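Local coordinates for maleate cis-trans isomerase (Pseudomonas putida, PDB 4FQ5), which probably catalyses the cis-trans isomerization of the C2-C3 double bond of maleate, giving fumarate, at residues A[48-53]-A[60-65]; A[42-47]-A[243-248]. The protein carries 1 engineered substitution. All coordinates share one frame; numbering follows the deposited sequence.

Contact 1 (A[48-53]-A[60-65]); sequences LLKARE and FTFHSS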
loop_
_atom_site.group_PDB
_atom_site.type_symbol
_atom_site.label_atom_id
_atom_site.label_comp_id
_atom_site.label_asym_id
_atom_site.label_seq_id
_atom_site.Cartn_x
_atom_site.Cartn_y
_atom_site.Cartn_z
ATOM N N LEU A 48 -2.141 6.718 9.590
ATOM C CA LEU A 48 -2.136 8.060 8.987
ATOM C C LEU A 48 -1.001 8.264 7.987
ATOM O O LEU A 48 -1.218 8.760 6.876
ATOM C CB LEU A 48 -2.039 9.153 10.060
ATOM C CG LEU A 48 -3.245 9.897 10.666
ATOM C CD1 LEU A 48 -4.507 9.855 9.810
ATOM C CD2 LEU A 48 -3.522 9.495 12.103
ATOM N N LEU A 49 0.211 7.892 8.389
ATOM C CA LEU A 49 1.392 8.111 7.567
ATOM C C LEU A 49 1.442 7.160 6.361
ATOM O O LEU A 49 1.994 7.509 5.318
ATOM C CB LEU A 49 2.663 8.044 8.432
ATOM C CG LEU A 49 3.273 9.356 8.972
ATOM C CD1 LEU A 49 2.345 10.566 8.961
ATOM C CD2 LEU A 49 3.921 9.199 10.344
ATOM N N LYS A 50 0.851 5.976 6.514
ATOM C CA LYS A 50 0.645 5.029 5.411
ATOM C C LYS A 50 -0.265 5.647 4.348
ATOM O O LYS A 50 0.005 5.539 3.146
ATOM C CB LYS A 50 -0.015 3.750 5.927
ATOM C CG LYS A 50 0.538 2.458 5.354
ATOM C CD LYS A 50 1.395 1.725 6.383
ATOM C CE LYS A 50 2.634 2.523 6.776
ATOM N NZ LYS A 50 2.903 2.435 8.240
ATOM N N ALA A 51 -1.349 6.278 4.803
ATOM C CA ALA A 51 -2.235 7.036 3.917
ATOM C C ALA A 51 -1.486 8.180 3.237
ATOM O O ALA A 51 -1.689 8.435 2.046
ATOM C CB ALA A 51 -3.460 7.553 4.673
ATOM N N ARG A 52 -0.601 8.854 3.982
ATOM C CA ARG A 52 0.186 9.952 3.410
ATOM C C ARG A 52 1.085 9.474 2.256
ATOM O O ARG A 52 1.309 10.212 1.289
ATOM C CB ARG A 52 1.026 10.665 4.471
ATOM C CG ARG A 52 1.621 11.976 3.979
ATOM C CD ARG A 52 2.636 12.557 4.951
ATOM N NE ARG A 52 3.091 13.874 4.506
ATOM C CZ ARG A 52 4.135 14.090 3.704
ATOM N NH1 ARG A 52 4.866 13.066 3.246
ATOM N NH2 ARG A 52 4.455 15.335 3.368
ATOM N N GLU A 53 1.588 8.246 2.369
ATOM C CA GLU A 53 2.456 7.656 1.344
ATOM C C GLU A 53 1.753 7.485 -0.010
ATOM O O GLU A 53 2.410 7.402 -1.044
ATOM C CB GLU A 53 3.068 6.336 1.836
ATOM C CG GLU A 53 4.068 6.531 2.978
ATOM C CD GLU A 53 4.673 5.240 3.510
ATOM O OE1 GLU A 53 4.326 4.150 3.002
ATOM O OE2 GLU A 53 5.508 5.317 4.446
ATOM N N PHE A 60 8.030 6.147 5.719
ATOM C CA PHE A 60 8.178 6.254 7.167
ATOM C C PHE A 60 8.511 4.916 7.807
ATOM O O PHE A 60 7.986 3.887 7.399
ATOM C CB PHE A 60 6.906 6.850 7.783
ATOM C CG PHE A 60 6.571 8.220 7.259
ATOM C CD1 PHE A 60 7.113 9.361 7.851
ATOM C CD2 PHE A 60 5.731 8.374 6.155
ATOM C CE1 PHE A 60 6.815 10.626 7.366
ATOM C CE2 PHE A 60 5.433 9.638 5.658
ATOM C CZ PHE A 60 5.978 10.766 6.261
ATOM N N THR A 61 9.413 4.927 8.785
ATOM C CA THR A 61 9.631 3.751 9.638
ATOM C C THR A 61 9.338 4.150 11.076
ATOM O O THR A 61 9.510 5.317 11.448
ATOM C CB THR A 61 11.062 3.180 9.525
ATOM O OG1 THR A 61 12.014 4.176 9.919
ATOM C CG2 THR A 61 11.367 2.734 8.107
ATOM N N PHE A 62 8.886 3.189 11.876
ATOM C CA PHE A 62 8.377 3.477 13.213
ATOM C C PHE A 62 9.163 2.762 14.303
ATOM O O PHE A 62 9.425 1.567 14.197
ATOM C CB PHE A 62 6.873 3.181 13.285
ATOM C CG PHE A 62 6.075 3.981 12.297
ATOM C CD1 PHE A 62 5.706 5.292 12.586
ATOM C CD2 PHE A 62 5.748 3.452 11.052
ATOM C CE1 PHE A 62 4.996 6.049 11.665
ATOM C CE2 PHE A 62 5.037 4.209 10.123
ATOM C CZ PHE A 62 4.661 5.507 10.435
ATOM N N HIS A 63 9.536 3.520 15.332
ATOM C CA HIS A 63 10.449 3.062 16.380
ATOM C C HIS A 63 9.944 3.507 17.718
ATOM O O HIS A 63 9.786 4.706 17.961
ATOM C CB HIS A 63 11.849 3.617 16.104
ATOM C CG HIS A 63 12.309 3.366 14.690
ATOM N ND1 HIS A 63 12.951 2.244 14.333
ATOM C CD2 HIS A 63 12.120 4.104 13.518
ATOM C CE1 HIS A 63 13.192 2.267 13.005
ATOM N NE2 HIS A 63 12.677 3.406 12.508
ATOM N N SER A 64 9.672 2.546 18.595
ATOM C CA SER A 64 9.056 2.843 19.886
ATOM C C SER A 64 9.939 2.569 21.093
ATOM O O SER A 64 10.803 1.688 21.070
ATOM C CB SER A 64 7.749 2.058 20.054
ATOM O OG SER A 64 6.792 2.472 19.100
ATOM N N SER A 65 9.685 3.336 22.149
ATOM C CA SER A 65 10.191 3.043 23.479
ATOM C C SER A 65 9.013 3.127 24.447
ATOM O O SER A 65 8.121 3.964 24.276
ATOM C CB SER A 65 11.295 4.027 23.865
ATOM O OG SER A 65 11.629 3.889 25.237
HETATM O O HOH W 1 7.132 3.003 4.476
#
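Phe60 is the aromatic plate on which Leu49, Arg52 and Glu53 of the helix come together. Its CB lies 3.9 Å from Glu53 OE2, and a first torsion that keeps CG beside the backbone N (chi1 -59°) swings the ring back toward the helix. There the CG of Leu49 stands almost straight above the middle of one face, 3.7 Å from the ring centroid, a CH-pi contact. Along the rim, CD2 comes within 3.5 Å of Glu53 OE2; the carboxylate lies nearly coplanar with the ring, 8° between their planes. CZ, at the tip, meets Arg52 CD and has NH1 of the same arginine at its edge, with the guanidinium turned about perpendicular to the ring. That arginine's charge is engaged beyond the ring, by Glu58 through NH1 and by the carbonyl of Pro259 through NH2.

Glu53 OE2 also accepts the backbone N-H of Phe60, 2.9 Å from N to OE2, and is met nearly along its own C-O axis. The bond bends somewhat (145° at the hydrogen), and a water donates to both OE2 and Phe60 O, giving this oxygen a second donor. Two residues on, Phe62 offers its ring edge to Leu49, with CE1 3.6 Å from CD2 of the leucine; Lys50 NZ approaches the same ring obliquely, 3.4 Å from CE2. With an alanine in place of Phe60, Leu49 CG would probably lose the ring face it stands on, and a gap would open between Leu49 and Arg52 CD.

Helix 41-52 and strand 59-67 close a beta-alpha-beta unit begun by strand 27-35. Their segments run nearly antiparallel, with Phe60 also touching Val28 and Val30 of strand 27-35 and Leu253 of helix 244-255.

Contact 2 (A[42-47]-A[243-248]); sequences ETEIPA and SAAVAT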
loop_
_atom_site.group_PDB
_atom_site.type_symbol
_atom_site.label_atom_id
_atom_site.label_comp_id
_atom_site.label_asym_id
_atom_site.label_seq_id
_atom_site.Cartn_x
_atom_site.Cartn_y
_atom_site.Cartn_z
ATOM N N GLU A 42 0.555 3.351 18.223
ATOM C CA GLU A 42 1.264 2.531 17.247
ATOM C C GLU A 42 0.365 1.984 16.124
ATOM O O GLU A 42 0.852 1.337 15.199
ATOM C CB GLU A 42 2.007 1.397 17.951
ATOM C CG GLU A 42 3.233 1.895 18.719
ATOM C CD GLU A 42 3.671 0.951 19.821
ATOM O OE1 GLU A 42 2.811 0.355 20.511
ATOM O OE2 GLU A 42 4.890 0.803 20.002
ATOM N N THR A 43 -0.933 2.257 16.212
ATOM C CA THR A 43 -1.885 1.866 15.175
ATOM C C THR A 43 -2.258 3.068 14.314
ATOM O O THR A 43 -2.165 3.011 13.091
ATOM C CB THR A 43 -3.139 1.209 15.793
ATOM O OG1 THR A 43 -2.726 0.062 16.543
ATOM C CG2 THR A 43 -4.137 0.753 14.703
ATOM N N GLU A 44 -2.642 4.165 14.957
ATOM C CA GLU A 44 -3.177 5.316 14.237
ATOM C C GLU A 44 -2.123 6.191 13.572
ATOM O O GLU A 44 -2.347 6.689 12.469
ATOM C CB GLU A 44 -4.110 6.134 15.128
ATOM C CG GLU A 44 -5.315 5.321 15.583
ATOM C CD GLU A 44 -6.396 6.153 16.247
ATOM O OE1 GLU A 44 -6.136 7.318 16.610
ATOM O OE2 GLU A 44 -7.516 5.638 16.410
ATOM N N ILE A 45 -0.979 6.383 14.223
ATOM C CA ILE A 45 0.105 7.167 13.610
ATOM C C ILE A 45 0.645 6.457 12.355
ATOM O O ILE A 45 0.786 7.091 11.312
ATOM C CB ILE A 45 1.218 7.552 14.628
ATOM C CG1 ILE A 45 0.895 8.871 15.335
ATOM C CG2 ILE A 45 2.565 7.762 13.954
ATOM C CD1 ILE A 45 -0.480 8.950 15.948
ATOM N N PRO A 46 0.931 5.142 12.439
ATOM C CA PRO A 46 1.303 4.463 11.195
ATOM C C PRO A 46 0.178 4.414 10.148
ATOM O O PRO A 46 0.457 4.560 8.958
ATOM C CB PRO A 46 1.696 3.058 11.667
ATOM C CG PRO A 46 2.225 3.298 13.050
ATOM C CD PRO A 46 1.262 4.317 13.616
ATOM N N ALA A 47 -1.070 4.229 10.578
ATOM C CA ALA A 47 -2.189 4.261 9.631
ATOM C C ALA A 47 -2.216 5.595 8.867
ATOM O O ALA A 47 -2.275 5.589 7.645
ATOM C CB ALA A 47 -3.518 4.010 10.335
ATOM N N SER A 243 -7.986 14.696 16.959
ATOM C CA SER A 243 -7.714 13.804 18.069
ATOM C C SER A 243 -6.276 14.041 18.483
ATOM O O SER A 243 -5.502 14.622 17.715
ATOM C CB SER A 243 -7.902 12.349 17.646
ATOM O OG SER A 243 -6.940 11.980 16.674
ATOM N N ALA A 244 -5.914 13.599 19.689
ATOM C CA ALA A 244 -4.528 13.704 20.145
ATOM C C ALA A 244 -3.580 13.039 19.138
ATOM O O ALA A 244 -2.516 13.573 18.842
ATOM C CB ALA A 244 -4.365 13.084 21.524
ATOM N N ALA A 245 -3.992 11.890 18.601
ATOM C CA ALA A 245 -3.202 11.158 17.600
ATOM C C ALA A 245 -3.034 11.969 16.324
ATOM O O ALA A 245 -1.925 12.070 15.788
ATOM C CB ALA A 245 -3.852 9.816 17.287
ATOM N N VAL A 246 -4.139 12.542 15.838
ATOM C CA VAL A 246 -4.118 13.372 14.625
ATOM C C VAL A 246 -3.260 14.628 14.806
ATOM O O VAL A 246 -2.452 14.966 13.935
ATOM C CB VAL A 246 -5.548 13.710 14.134
ATOM C CG1 VAL A 246 -5.575 14.987 13.299
ATOM C CG2 VAL A 246 -6.111 12.545 13.336
ATOM N N ALA A 247 -3.427 15.303 15.942
ATOM C CA ALA A 247 -2.653 16.513 16.250
ATOM C C ALA A 247 -1.151 16.226 16.299
ATOM O O ALA A 247 -0.348 17.012 15.787
ATOM C CB ALA A 247 -3.125 17.127 17.563
ATOM N N THR A 248 -0.793 15.093 16.904
ATOM C CA THR A 248 0.602 14.643 17.013
ATOM C C THR A 248 1.231 14.428 15.633
ATOM O O THR A 248 2.363 14.854 15.392
ATOM C CB THR A 248 0.712 13.345 17.849
ATOM O OG1 THR A 248 0.231 13.584 19.177
ATOM C CG2 THR A 248 2.155 12.848 17.935
HETATM O O HOH W 2 -7.407 9.567 15.854
#
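Ala245 presents its methyl group to two consecutive residues of the other helix, Glu44 and Ile45. The apolar part is small and close: Ile45 CD1 sits 3.7 Å from Ala245 CB and 3.4 Å from Ala245 O, where the methyl lies against the backbone of the facing helix. Ile45 reaches there by setting CG2 anti to its backbone N, beside the carbonyl carbon, which leaves the longer CG1-CD1 branch to extend across the interface.

The polar part runs past the same alanine. Glu44 is stretched out beyond CG, and its OE1 comes 3.5 Å from Ala245 CB, a contact with the methyl alone. A water donates to Glu44 OE1 at 2.7 Å and is also hydrogen-bonded to Ser243 OG at 2.6 Å, so it bridges the carboxylate to the start of the second helix. The other carboxylate oxygen, OE2, accepts from Ser226 N and Leu227 N, so both oxygens have partners.

Capping and intrahelical bonds set up the second helix. Ser243 is its N-cap: OG accepts from Val246 N over 3.0 Å, a fairly straight bond of 161° at the hydrogen, while also holding the bridging water. At the next residue, Ala244 O takes two donors from Thr248, one turn on: its N and its OG1, from opposite faces of the carbonyl plane, the hydroxyl OG1 at 2.8 Å from Ala244 O. The first helix is kinked at Pro46, whose nitrogen makes no bond to the preceding turn.

Two parallel-sheet halves meet here, as in the Asp/Glu racemase superfamily. Helix 41-52 follows a strand of one sheet; helix 244-255 follows strand 241-243 of the other. The maleate pocket is near, with the Ala245 side chain about 9 Å from the bound maleate.

In the fold
Both contacts draw on helix 41-52, with centres about 9 Å apart: contact 2 uses its first half, contact 1 its C-terminal end. Along the chain the order is 42-47, 48-53, 60-65, 243-248, so contact 1 is nested within the long loop that contact 2 closes. The first is local, tying the helix to strand 59-67, outermost in its sheet within this chain; the second joins it to a helix that follows the other sheet. They meet where Phe62 packs on Ile45 and Pro46, and Leu48 on Val246. Residues of both touch the second subunit, so this helix links its own sheet, the other half of the chain and a second subunit.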